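PDB 4R78: choline kinase from Streptococcus pneumoniae, which probably transfers the gamma-phosphate of ATP to choline, giving phosphocholine, and is held here with AMP in its nucleotide site. Local coordinates for residues K125-L133 with F202-L212; P149-E157 with Y169-E180. All blocks are in the same frame, centred on the assembly; numbering follows the deposited sequence.

Contact 1 (125-133 with 202-212) and contact 2 (149-157 with 169-180) lie on opposite sides of the chain's centre; their own centres are about 34 Å apart and their nearest atoms about 17 Å. Helices 126-137 and 149-159 follow each other in sequence, and both segments of contact 2 fall inside the 68 residues that contact 1 spans. The two thus pack different regions of the mostly helical part that follows the five-stranded sheet in this protein kinase-like fold. Contact 1 sets a helix against the hairpin that carries Ile203 of the AMP pocket, whereas contact 2 packs helix 149-159 on helices 169-177 and 179-186, far from the nucleotide.

Contact 1. Residues K125-L133 with F202-L212; sequences KFDKIAPIL and FIESPQGRLYL. With AMP (adenosine monophosphate), chain C.
The beta hairpin that carries Ile203 of the AMP pocket packs here against helix 126-137, with Leu210 of its second strand meeting Ile129 and Ile132 of the helix. Leu210 CD2 is the shared point, 3.8 Å from Ile129 CG1 and 3.8 Å from Ile132 CD1; the branched isoleucines suit this place because each offers two arms to different neighbours. Ile132 CG2 turns the other way, to Leu212 CD2 at 4.0 Å, and also lies at the edge of the Phe202 ring, near its plane. Ile129 CG2 reaches Phe202 CZ at 3.9 Å. Across the hairpin, Leu212 CD1 lies over one face of that ring, offset toward its rim. Strands 202-204 and 210-212 are antiparallel; loop 205-209, with a type I turn from Ser205 to Gly208, joins them, and the positive phi of Gly208 suits glycine. Residues alternate between their two sides: Phe202 and Glu204 meet the helix, while Ile203 sends CD1 to the adenine, 3.6 Å from AMP C5. Toward the turn the packing becomes polar. Lys125, whose chain bends at its last torsion (chi4 -68°), brings NZ to the syn lone pair of Glu204 OE1 at 2.9 Å, and a water bridges NZ to OE2. The straighter Lys128 chain is long enough for NZ to reach Gly208 O, at 2.9 Å and 18° from the carbonyl plane; its salt bridge to Glu204 OE1 is long, at 3.9 Å.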
loop_
_atom_site.group_PDB
_atom_site.type_symbol
_atom_site.label_atom_id
_atom_site.label_comp_id
_atom_site.label_asym_id
_atom_site.label_seq_id
_atom_site.Cartn_x
_atom_site.Cartn_y
_atom_site.Cartn_z
ATOM N N LYS A 125 2.387 -3.693 19.197
ATOM C CA LYS A 125 3.734 -3.318 18.752
ATOM C C LYS A 125 3.915 -1.839 18.406
ATOM O O LYS A 125 4.738 -1.492 17.549
ATOM C CB LYS A 125 4.158 -4.196 17.576
ATOM C CG LYS A 125 4.340 -5.659 17.955
ATOM C CD LYS A 125 4.466 -6.530 16.727
ATOM C CE LYS A 125 4.396 -8.012 17.085
ATOM N NZ LYS A 125 5.582 -8.488 17.857
ATOM N N PHE A 126 3.170 -0.976 19.091
ATOM C CA PHE A 126 3.296 0.476 18.916
ATOM C C PHE A 126 4.712 0.949 19.234
ATOM O O PHE A 126 5.204 1.898 18.621
ATOM C CB PHE A 126 2.301 1.221 19.815
ATOM C CG PHE A 126 0.870 1.185 19.330
ATOM C CD1 PHE A 126 0.466 0.329 18.306
ATOM C CD2 PHE A 126 -0.090 1.995 19.938
ATOM C CE1 PHE A 126 -0.862 0.300 17.880
ATOM C CE2 PHE A 126 -1.418 1.968 19.522
ATOM C CZ PHE A 126 -1.803 1.121 18.493
ATOM N N ASP A 127 5.361 0.281 20.190
ATOM C CA ASP A 127 6.730 0.624 20.580
ATOM C C ASP A 127 7.723 0.500 19.421
ATOM O O ASP A 127 8.756 1.176 19.411
ATOM C CB ASP A 127 7.186 -0.200 21.800
ATOM C CG ASP A 127 7.294 -1.694 21.507
ATOM O OD1 ASP A 127 6.507 -2.217 20.693
ATOM O OD2 ASP A 127 8.173 -2.351 22.108
ATOM N N LYS A 128 7.399 -0.355 18.453
ATOM C CA LYS A 128 8.207 -0.529 17.243
ATOM C C LYS A 128 7.647 0.251 16.055
ATOM O O LYS A 128 8.405 0.811 15.261
ATOM C CB LYS A 128 8.295 -2.008 16.849
ATOM C CG LYS A 128 9.095 -2.892 17.787
ATOM C CD LYS A 128 9.167 -4.306 17.227
ATOM C CE LYS A 128 10.023 -5.223 18.090
ATOM N NZ LYS A 128 10.111 -6.591 17.496
ATOM N N ILE A 129 6.323 0.274 15.922
ATOM C CA ILE A 129 5.699 0.815 14.711
ATOM C C ILE A 129 5.691 2.341 14.664
ATOM O O ILE A 129 5.875 2.925 13.593
ATOM C CB ILE A 129 4.307 0.194 14.446
ATOM C CG1 ILE A 129 4.478 -1.301 14.161
ATOM C CG2 ILE A 129 3.618 0.860 13.251
ATOM C CD1 ILE A 129 3.264 -2.135 14.432
ATOM N N ALA A 130 5.494 2.992 15.809
ATOM C CA ALA A 130 5.554 4.459 15.835
ATOM C C ALA A 130 6.926 4.987 15.384
ATOM O O ALA A 130 6.982 5.864 14.522
ATOM C CB ALA A 130 5.140 5.024 17.197
ATOM N N PRO A 131 8.033 4.440 15.936
ATOM C CA PRO A 131 9.355 4.826 15.430
ATOM C C PRO A 131 9.556 4.540 13.942
ATOM O O PRO A 131 10.219 5.321 13.257
ATOM C CB PRO A 131 10.311 3.983 16.279
ATOM C CG PRO A 131 9.586 3.813 17.561
ATOM C CD PRO A 131 8.149 3.625 17.163
ATOM N N ILE A 132 8.987 3.442 13.440
ATOM C CA ILE A 132 9.091 3.131 12.014
ATOM C C ILE A 132 8.462 4.231 11.159
ATOM O O ILE A 132 9.059 4.684 10.183
ATOM C CB ILE A 132 8.490 1.740 11.664
ATOM C CG1 ILE A 132 9.435 0.622 12.120
ATOM C CG2 ILE A 132 8.205 1.622 10.157
ATOM C CD1 ILE A 132 8.836 -0.772 12.036
ATOM N N LEU A 133 7.266 4.672 11.539
ATOM C CA LEU A 133 6.595 5.723 10.780
ATOM C C LEU A 133 7.340 7.049 10.888
ATOM O O LEU A 133 7.417 7.801 9.917
ATOM C CB LEU A 133 5.124 5.860 11.180
ATOM C CG LEU A 133 4.201 4.704 10.762
ATOM C CD1 LEU A 133 2.751 5.161 10.779
ATOM C CD2 LEU A 133 4.580 4.126 9.392
ATOM N N PHE A 202 3.401 -5.336 7.410
ATOM C CA PHE A 202 4.415 -5.486 8.445
ATOM C C PHE A 202 4.682 -6.968 8.646
ATOM O O PHE A 202 3.754 -7.749 8.880
ATOM C CB PHE A 202 3.954 -4.849 9.758
ATOM C CG PHE A 202 3.843 -3.349 9.709
ATOM C CD1 PHE A 202 4.919 -2.547 10.079
ATOM C CD2 PHE A 202 2.661 -2.737 9.307
ATOM C CE1 PHE A 202 4.818 -1.151 10.046
ATOM C CE2 PHE A 202 2.549 -1.344 9.268
ATOM C CZ PHE A 202 3.631 -0.554 9.639
ATOM N N ILE A 203 5.947 -7.354 8.522
ATOM C CA ILE A 203 6.333 -8.751 8.714
ATOM C C ILE A 203 7.520 -8.831 9.669
ATOM O O ILE A 203 8.393 -7.957 9.670
ATOM C CB ILE A 203 6.618 -9.502 7.374
ATOM C CG1 ILE A 203 7.857 -8.940 6.672
ATOM C CG2 ILE A 203 5.390 -9.472 6.453
ATOM C CD1 ILE A 203 8.447 -9.873 5.625
ATOM N N GLU A 204 7.525 -9.870 10.493
ATOM C CA GLU A 204 8.530 -10.016 11.535
ATOM C C GLU A 204 9.427 -11.219 11.261
ATOM O O GLU A 204 8.940 -12.319 10.987
ATOM C CB GLU A 204 7.852 -10.141 12.905
ATOM C CG GLU A 204 8.773 -9.945 14.099
ATOM C CD GLU A 204 8.003 -9.861 15.405
ATOM O OE1 GLU A 204 7.431 -8.789 15.697
ATOM O OE2 GLU A 204 7.970 -10.870 16.139
ATOM N N SER A 205 10.736 -10.981 11.310
ATOM C CA SER A 205 11.748 -12.033 11.246
ATOM C C SER A 205 11.635 -12.918 12.488
ATOM O O SER A 205 11.240 -12.432 13.551
ATOM C CB SER A 205 13.142 -11.397 11.190
ATOM O OG SER A 205 14.175 -12.372 11.255
ATOM N N PRO A 206 11.975 -14.216 12.362
ATOM C CA PRO A 206 12.018 -15.081 13.547
ATOM C C PRO A 206 12.981 -14.578 14.633
ATOM O O PRO A 206 12.847 -14.970 15.794
ATOM C CB PRO A 206 12.486 -16.434 12.989
ATOM C CG PRO A 206 13.037 -16.141 11.623
ATOM C CD PRO A 206 12.255 -14.969 11.127
ATOM N N GLN A 207 13.932 -13.722 14.255
ATOM C CA GLN A 207 14.884 -13.129 15.203
ATOM C C GLN A 207 14.397 -11.810 15.815
ATOM O O GLN A 207 15.084 -11.215 16.653
ATOM C CB GLN A 207 16.259 -12.940 14.552
ATOM C CG GLN A 207 17.074 -14.226 14.428
ATOM C CD GLN A 207 16.627 -15.099 13.273
ATOM O OE1 GLN A 207 16.670 -14.684 12.114
ATOM N NE2 GLN A 207 16.196 -16.317 13.582
ATOM N N GLY A 208 13.221 -11.351 15.385
ATOM C CA GLY A 208 12.558 -10.211 16.018
ATOM C C GLY A 208 12.455 -8.930 15.209
ATOM O O GLY A 208 11.609 -8.076 15.505
ATOM N N ARG A 209 13.317 -8.786 14.201
ATOM C CA ARG A 209 13.318 -7.598 13.342
ATOM C C ARG A 209 11.996 -7.435 12.599
ATOM O O ARG A 209 11.498 -8.377 11.977
ATOM C CB ARG A 209 14.479 -7.645 12.342
ATOM C CG ARG A 209 14.605 -6.402 11.463
ATOM C CD ARG A 209 15.860 -6.455 10.604
ATOM N NE ARG A 209 15.939 -5.320 9.686
ATOM C CZ ARG A 209 16.917 -5.125 8.802
ATOM N NH1 ARG A 209 17.923 -5.986 8.700
ATOM N NH2 ARG A 209 16.890 -4.058 8.017
ATOM N N LEU A 210 11.442 -6.230 12.683
ATOM C CA LEU A 210 10.191 -5.903 12.018
ATOM C C LEU A 210 10.465 -5.152 10.722
ATOM O O LEU A 210 11.203 -4.166 10.710
ATOM C CB LEU A 210 9.296 -5.066 12.940
ATOM C CG LEU A 210 7.860 -4.798 12.481
ATOM C CD1 LEU A 210 7.084 -6.100 12.297
ATOM C CD2 LEU A 210 7.148 -3.892 13.473
ATOM N N TYR A 211 9.864 -5.636 9.640
ATOM C CA TYR A 211 9.969 -5.005 8.332
ATOM C C TYR A 211 8.656 -4.347 7.941
ATOM O O TYR A 211 7.581 -4.803 8.331
ATOM C CB TYR A 211 10.333 -6.039 7.266
ATOM C CG TYR A 211 11.712 -6.635 7.407
ATOM C CD1 TYR A 211 12.825 -5.996 6.861
ATOM C CD2 TYR A 211 11.900 -7.848 8.065
ATOM C CE1 TYR A 211 14.095 -6.549 6.975
ATOM C CE2 TYR A 211 13.164 -8.407 8.188
ATOM C CZ TYR A 211 14.254 -7.756 7.639
ATOM O OH TYR A 211 15.508 -8.302 7.755
ATOM N N LEU A 212 8.761 -3.265 7.178
ATOM C CA LEU A 212 7.623 -2.671 6.486
ATOM C C LEU A 212 7.861 -2.863 4.989
ATOM O O LEU A 212 8.862 -2.382 4.454
ATOM C CB LEU A 212 7.477 -1.191 6.847
ATOM C CG LEU A 212 6.429 -0.353 6.104
ATOM C CD1 LEU A 212 5.043 -1.002 6.140
ATOM C CD2 LEU A 212 6.375 1.057 6.667
HETATM P P AMP C . 0.661 -8.362 1.167
HETATM O O1P AMP C . 0.010 -7.273 0.348
HETATM O O2P AMP C . -0.254 -9.511 1.516
HETATM O O3P AMP C . 1.494 -7.855 2.319
HETATM O "O5'" AMP C . 1.747 -9.021 0.178
HETATM C "C5'" AMP C . 2.971 -9.540 0.695
HETATM C "C4'" AMP C . 2.684 -10.711 1.626
HETATM O "O4'" AMP C . 3.602 -11.778 1.362
HETATM C "C3'" AMP C . 2.863 -10.321 3.084
HETATM O "O3'" AMP C . 1.598 -10.134 3.727
HETATM C "C2'" AMP C . 3.641 -11.462 3.710
HETATM O "O2'" AMP C . 2.754 -12.379 4.351
HETATM C "C1'" AMP C . 4.299 -12.183 2.548
HETATM N N9 AMP C . 5.738 -11.815 2.459
HETATM C C8 AMP C . 6.232 -10.701 1.884
HETATM N N7 AMP C . 7.584 -10.651 1.957
HETATM C C5 AMP C . 7.983 -11.765 2.589
HETATM C C6 AMP C . 9.285 -12.343 2.994
HETATM N N6 AMP C . 10.439 -11.689 2.720
HETATM N N1 AMP C . 9.277 -13.535 3.636
HETATM C C2 AMP C . 8.129 -14.188 3.910
HETATM N N3 AMP C . 6.910 -13.719 3.571
HETATM C C4 AMP C . 6.769 -12.534 2.920
HETATM O O HOH W 1 5.838 -11.424 17.855
#

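Contact 2. Residues P149-E157 with Y169-E180; sequences PFEEIKKYE and YESVRNAVFSLE
Glu157 and Arg173 meet with their flat groups nearly coplanar, the carboxylate and guanidinium planes only 8° apart. Arg173 grips side-on: NE donates to Glu157 OE2 at 2.7 Å and NH2 to OE1 at 2.9 Å, each oxygen accepting on its syn lone pair, in the guanidinium plane. With CG anti to the backbone N (chi1 -172°), the arginine runs extended as far as NE and so spans the gap between the helices. Tyr169 OH hydrogen-bonds to Glu157 OE2 on its anti side at 2.7 Å, out of the carboxylate plane, giving that oxygen two donors; the tyrosine ring stands steeply to the carboxylate. Together these bonds limit the carboxylate's rotation, and the positive guanidinium would be expected to keep Glu157 ionised. Phe177 CE2 lies over the centre of one guanidinium face, while Ile153 CG2 touches the same ring atom at 3.9 Å. Farther along, Phe150 fits as a knob into a hole formed by Val176, Phe177, Leu179 and Glu180 of helix 179-186. Its broad flat ring suits this hole, offering a face to Glu180 CB (CH-pi, 3.7 Å from the Phe150 centroid) and an edge, at CE1, to Val176 O; the Glu180 carboxylate lies nearly parallel to it. Phe177 lies obliquely to Phe150, their planes 48° apart. Helices 149-159 and 169-177 run roughly antiparallel; Phe150, Ile153 and Val176 also touch helix 257-280, whereas Tyr169 and Leu179 pack on helix 288-303.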
loop_
_atom_site.group_PDB
_atom_site.type_symbol
_atom_site.label_atom_id
_atom_site.label_comp_id
_atom_site.label_asym_id
_atom_site.label_seq_id
_atom_site.Cartn_x
_atom_site.Cartn_y
_atom_site.Cartn_z
ATOM N N PRO A 149 -4.527 12.758 -4.388
ATOM C CA PRO A 149 -5.668 11.870 -4.127
ATOM C C PRO A 149 -6.858 12.091 -5.063
ATOM O O PRO A 149 -7.533 11.137 -5.441
ATOM C CB PRO A 149 -6.063 12.222 -2.686
ATOM C CG PRO A 149 -4.828 12.799 -2.082
ATOM C CD PRO A 149 -4.167 13.548 -3.194
ATOM N N PHE A 150 -7.105 13.340 -5.440
ATOM C CA PHE A 150 -8.247 13.672 -6.288
ATOM C C PHE A 150 -7.979 13.322 -7.746
ATOM O O PHE A 150 -8.877 12.859 -8.455
ATOM C CB PHE A 150 -8.656 15.133 -6.065
ATOM C CG PHE A 150 -8.960 15.438 -4.621
ATOM C CD1 PHE A 150 -10.211 15.141 -4.089
ATOM C CD2 PHE A 150 -7.978 15.961 -3.778
ATOM C CE1 PHE A 150 -10.497 15.387 -2.750
ATOM C CE2 PHE A 150 -8.252 16.209 -2.429
ATOM C CZ PHE A 150 -9.518 15.917 -1.915
ATOM N N GLU A 151 -6.728 13.483 -8.171
ATOM C CA GLU A 151 -6.286 12.968 -9.464
ATOM C C GLU A 151 -6.344 11.436 -9.490
ATOM O O GLU A 151 -6.657 10.836 -10.519
ATOM C CB GLU A 151 -4.860 13.425 -9.775
ATOM C CG GLU A 151 -4.715 14.888 -10.177
ATOM C CD GLU A 151 -3.269 15.270 -10.473
ATOM O OE1 GLU A 151 -2.907 16.450 -10.273
ATOM O OE2 GLU A 151 -2.489 14.388 -10.898
ATOM N N GLU A 152 -6.045 10.809 -8.351
ATOM C CA GLU A 152 -6.077 9.352 -8.246
ATOM C C GLU A 152 -7.482 8.805 -8.487
ATOM O O GLU A 152 -7.656 7.821 -9.206
ATOM C CB GLU A 152 -5.542 8.885 -6.888
ATOM C CG GLU A 152 -5.213 7.395 -6.822
ATOM C CD GLU A 152 -3.802 7.059 -7.289
ATOM O OE1 GLU A 152 -3.350 5.929 -7.013
ATOM O OE2 GLU A 152 -3.139 7.914 -7.914
ATOM N N ILE A 153 -8.483 9.452 -7.891
ATOM C CA ILE A 153 -9.880 9.114 -8.162
ATOM C C ILE A 153 -10.163 9.130 -9.668
ATOM O O ILE A 153 -10.735 8.182 -10.206
ATOM C CB ILE A 153 -10.849 10.061 -7.405
ATOM C CG1 ILE A 153 -10.774 9.796 -5.897
ATOM C CG2 ILE A 153 -12.291 9.899 -7.910
ATOM C CD1 ILE A 153 -11.273 10.943 -5.031
ATOM N N LYS A 154 -9.738 10.196 -10.344
ATOM C CA LYS A 154 -9.970 10.340 -11.785
ATOM C C LYS A 154 -9.276 9.259 -12.609
ATOM O O LYS A 154 -9.804 8.826 -13.632
ATOM C CB LYS A 154 -9.555 11.733 -12.270
ATOM C CG LYS A 154 -10.400 12.858 -11.700
ATOM C CD LYS A 154 -9.990 14.200 -12.274
ATOM C CE LYS A 154 -10.803 15.325 -11.657
ATOM N NZ LYS A 154 -10.543 16.620 -12.352
ATOM N N LYS A 155 -8.102 8.823 -12.158
ATOM C CA LYS A 155 -7.372 7.759 -12.847
ATOM C C LYS A 155 -8.171 6.456 -12.869
ATOM O O LYS A 155 -8.296 5.819 -13.914
ATOM C CB LYS A 155 -5.993 7.531 -12.224
ATOM C CG LYS A 155 -5.002 8.652 -12.475
ATOM C CD LYS A 155 -3.608 8.245 -12.022
ATOM C CE LYS A 155 -2.559 9.239 -12.491
ATOM N NZ LYS A 155 -1.214 8.923 -11.923
ATOM N N TYR A 156 -8.719 6.073 -11.716
ATOM C CA TYR A 156 -9.564 4.879 -11.636
ATOM C C TYR A 156 -10.845 5.032 -12.454
ATOM O O TYR A 156 -11.274 4.091 -13.120
ATOM C CB TYR A 156 -9.876 4.508 -10.180
ATOM C CG TYR A 156 -8.702 3.877 -9.472
ATOM C CD1 TYR A 156 -8.300 2.574 -9.774
ATOM C CD2 TYR A 156 -7.977 4.581 -8.512
ATOM C CE1 TYR A 156 -7.211 1.989 -9.135
ATOM C CE2 TYR A 156 -6.890 4.003 -7.863
ATOM C CZ TYR A 156 -6.513 2.706 -8.181
ATOM O OH TYR A 156 -5.432 2.133 -7.550
ATOM N N GLU A 157 -11.444 6.220 -12.411
ATOM C CA GLU A 157 -12.658 6.491 -13.179
ATOM C C GLU A 157 -12.441 6.310 -14.677
ATOM O O GLU A 157 -13.329 5.829 -15.386
ATOM C CB GLU A 157 -13.189 7.893 -12.882
ATOM C CG GLU A 157 -13.800 8.026 -11.496
ATOM C CD GLU A 157 -14.309 9.418 -11.208
ATOM O OE1 GLU A 157 -13.689 10.398 -11.672
ATOM O OE2 GLU A 157 -15.328 9.532 -10.497
ATOM N N TYR A 169 -23.642 7.864 -6.515
ATOM C CA TYR A 169 -22.247 8.234 -6.773
ATOM C C TYR A 169 -21.985 9.728 -7.000
ATOM O O TYR A 169 -21.018 10.265 -6.470
ATOM C CB TYR A 169 -21.633 7.389 -7.897
ATOM C CG TYR A 169 -20.132 7.580 -8.028
ATOM C CD1 TYR A 169 -19.268 7.195 -7.002
ATOM C CD2 TYR A 169 -19.581 8.164 -9.169
ATOM C CE1 TYR A 169 -17.891 7.373 -7.113
ATOM C CE2 TYR A 169 -18.200 8.346 -9.290
ATOM C CZ TYR A 169 -17.366 7.950 -8.254
ATOM O OH TYR A 169 -16.002 8.124 -8.355
ATOM N N GLU A 170 -22.825 10.398 -7.780
ATOM C CA GLU A 170 -22.588 11.818 -8.044
ATOM C C GLU A 170 -22.563 12.667 -6.768
ATOM O O GLU A 170 -21.640 13.458 -6.565
ATOM C CB GLU A 170 -23.573 12.366 -9.079
ATOM C CG GLU A 170 -23.249 11.949 -10.504
ATOM C CD GLU A 170 -21.842 12.343 -10.935
ATOM O OE1 GLU A 170 -21.088 11.450 -11.369
ATOM O OE2 GLU A 170 -21.490 13.539 -10.829
ATOM N N SER A 171 -23.549 12.479 -5.893
ATOM C CA SER A 171 -23.573 13.193 -4.614
ATOM C C SER A 171 -22.379 12.856 -3.715
ATOM O O SER A 171 -21.818 13.734 -3.064
ATOM C CB SER A 171 -24.882 12.938 -3.870
ATOM O OG SER A 171 -25.967 13.582 -4.520
ATOM N N VAL A 172 -21.995 11.583 -3.676
ATOM C CA VAL A 172 -20.842 11.173 -2.875
ATOM C C VAL A 172 -19.548 11.759 -3.453
ATOM O O VAL A 172 -18.745 12.345 -2.725
ATOM C CB VAL A 172 -20.772 9.629 -2.733
ATOM C CG1 VAL A 172 -19.477 9.197 -2.054
ATOM C CG2 VAL A 172 -21.976 9.117 -1.937
ATOM N N ARG A 173 -19.383 11.620 -4.769
ATOM C CA ARG A 173 -18.217 12.137 -5.485
ATOM C C ARG A 173 -18.017 13.629 -5.220
ATOM O O ARG A 173 -16.924 14.059 -4.847
ATOM C CB ARG A 173 -18.377 11.883 -6.985
ATOM C CG ARG A 173 -17.155 12.198 -7.817
ATOM C CD ARG A 173 -17.462 12.035 -9.291
ATOM N NE ARG A 173 -16.241 12.091 -10.095
ATOM C CZ ARG A 173 -15.744 13.195 -10.638
ATOM N NH1 ARG A 173 -16.365 14.359 -10.480
ATOM N NH2 ARG A 173 -14.620 13.134 -11.343
ATOM N N ASN A 174 -19.077 14.413 -5.395
ATOM C CA ASN A 174 -18.986 15.854 -5.185
ATOM C C ASN A 174 -18.632 16.214 -3.743
ATOM O O ASN A 174 -17.864 17.148 -3.500
ATOM C CB ASN A 174 -20.271 16.560 -5.628
ATOM C CG ASN A 174 -20.521 16.453 -7.127
ATOM O OD1 ASN A 174 -21.665 16.437 -7.568
ATOM N ND2 ASN A 174 -19.451 16.380 -7.914
ATOM N N ALA A 175 -19.185 15.473 -2.788
ATOM C CA ALA A 175 -18.851 15.680 -1.380
ATOM C C ALA A 175 -17.380 15.358 -1.106
ATOM O O ALA A 175 -16.711 16.079 -0.371
ATOM C CB ALA A 175 -19.766 14.859 -0.476
ATOM N N VAL A 176 -16.883 14.280 -1.710
ATOM C CA VAL A 176 -15.470 13.913 -1.583
ATOM C C VAL A 176 -14.567 14.995 -2.190
ATOM O O VAL A 176 -13.608 15.438 -1.550
ATOM C CB VAL A 176 -15.183 12.522 -2.197
ATOM C CG1 VAL A 176 -13.677 12.250 -2.257
ATOM C CG2 VAL A 176 -15.878 11.439 -1.388
ATOM N N PHE A 177 -14.891 15.439 -3.404
ATOM C CA PHE A 177 -14.094 16.473 -4.076
ATOM C C PHE A 177 -14.130 17.832 -3.370
ATOM O O PHE A 177 -13.231 18.653 -3.564
ATOM C CB PHE A 177 -14.494 16.613 -5.552
ATOM C CG PHE A 177 -13.778 15.656 -6.475
ATOM C CD1 PHE A 177 -12.585 16.021 -7.094
ATOM C CD2 PHE A 177 -14.300 14.392 -6.729
ATOM C CE1 PHE A 177 -11.924 15.139 -7.952
ATOM C CE2 PHE A 177 -13.643 13.501 -7.585
ATOM C CZ PHE A 177 -12.454 13.878 -8.195
ATOM N N SER A 178 -15.163 18.064 -2.556
ATOM C CA SER A 178 -15.257 19.301 -1.778
ATOM C C SER A 178 -14.186 19.362 -0.689
ATOM O O SER A 178 -13.868 20.438 -0.180
ATOM C CB SER A 178 -16.654 19.474 -1.166
ATOM O OG SER A 178 -16.811 18.700 0.011
ATOM N N LEU A 179 -13.625 18.205 -0.340
ATOM C CA LEU A 179 -12.580 18.130 0.680
ATOM C C LEU A 179 -11.242 18.709 0.225
ATOM O O LEU A 179 -10.398 19.043 1.059
ATOM C CB LEU A 179 -12.411 16.687 1.170
ATOM C CG LEU A 179 -13.653 16.048 1.808
ATOM C CD1 LEU A 179 -13.433 14.562 2.063
ATOM C CD2 LEU A 179 -14.071 16.765 3.091
ATOM N N GLU A 180 -11.054 18.830 -1.091
ATOM C CA GLU A 180 -9.820 19.393 -1.648
ATOM C C GLU A 180 -9.575 20.821 -1.154
ATOM O O GLU A 180 -8.453 21.164 -0.774
ATOM C CB GLU A 180 -9.828 19.339 -3.183
ATOM C CG GLU A 180 -8.492 19.721 -3.824
ATOM C CD GLU A 180 -8.400 19.389 -5.308
ATOM O OE1 GLU A 180 -9.436 19.124 -5.955
ATOM O OE2 GLU A 180 -7.269 19.400 -5.836
#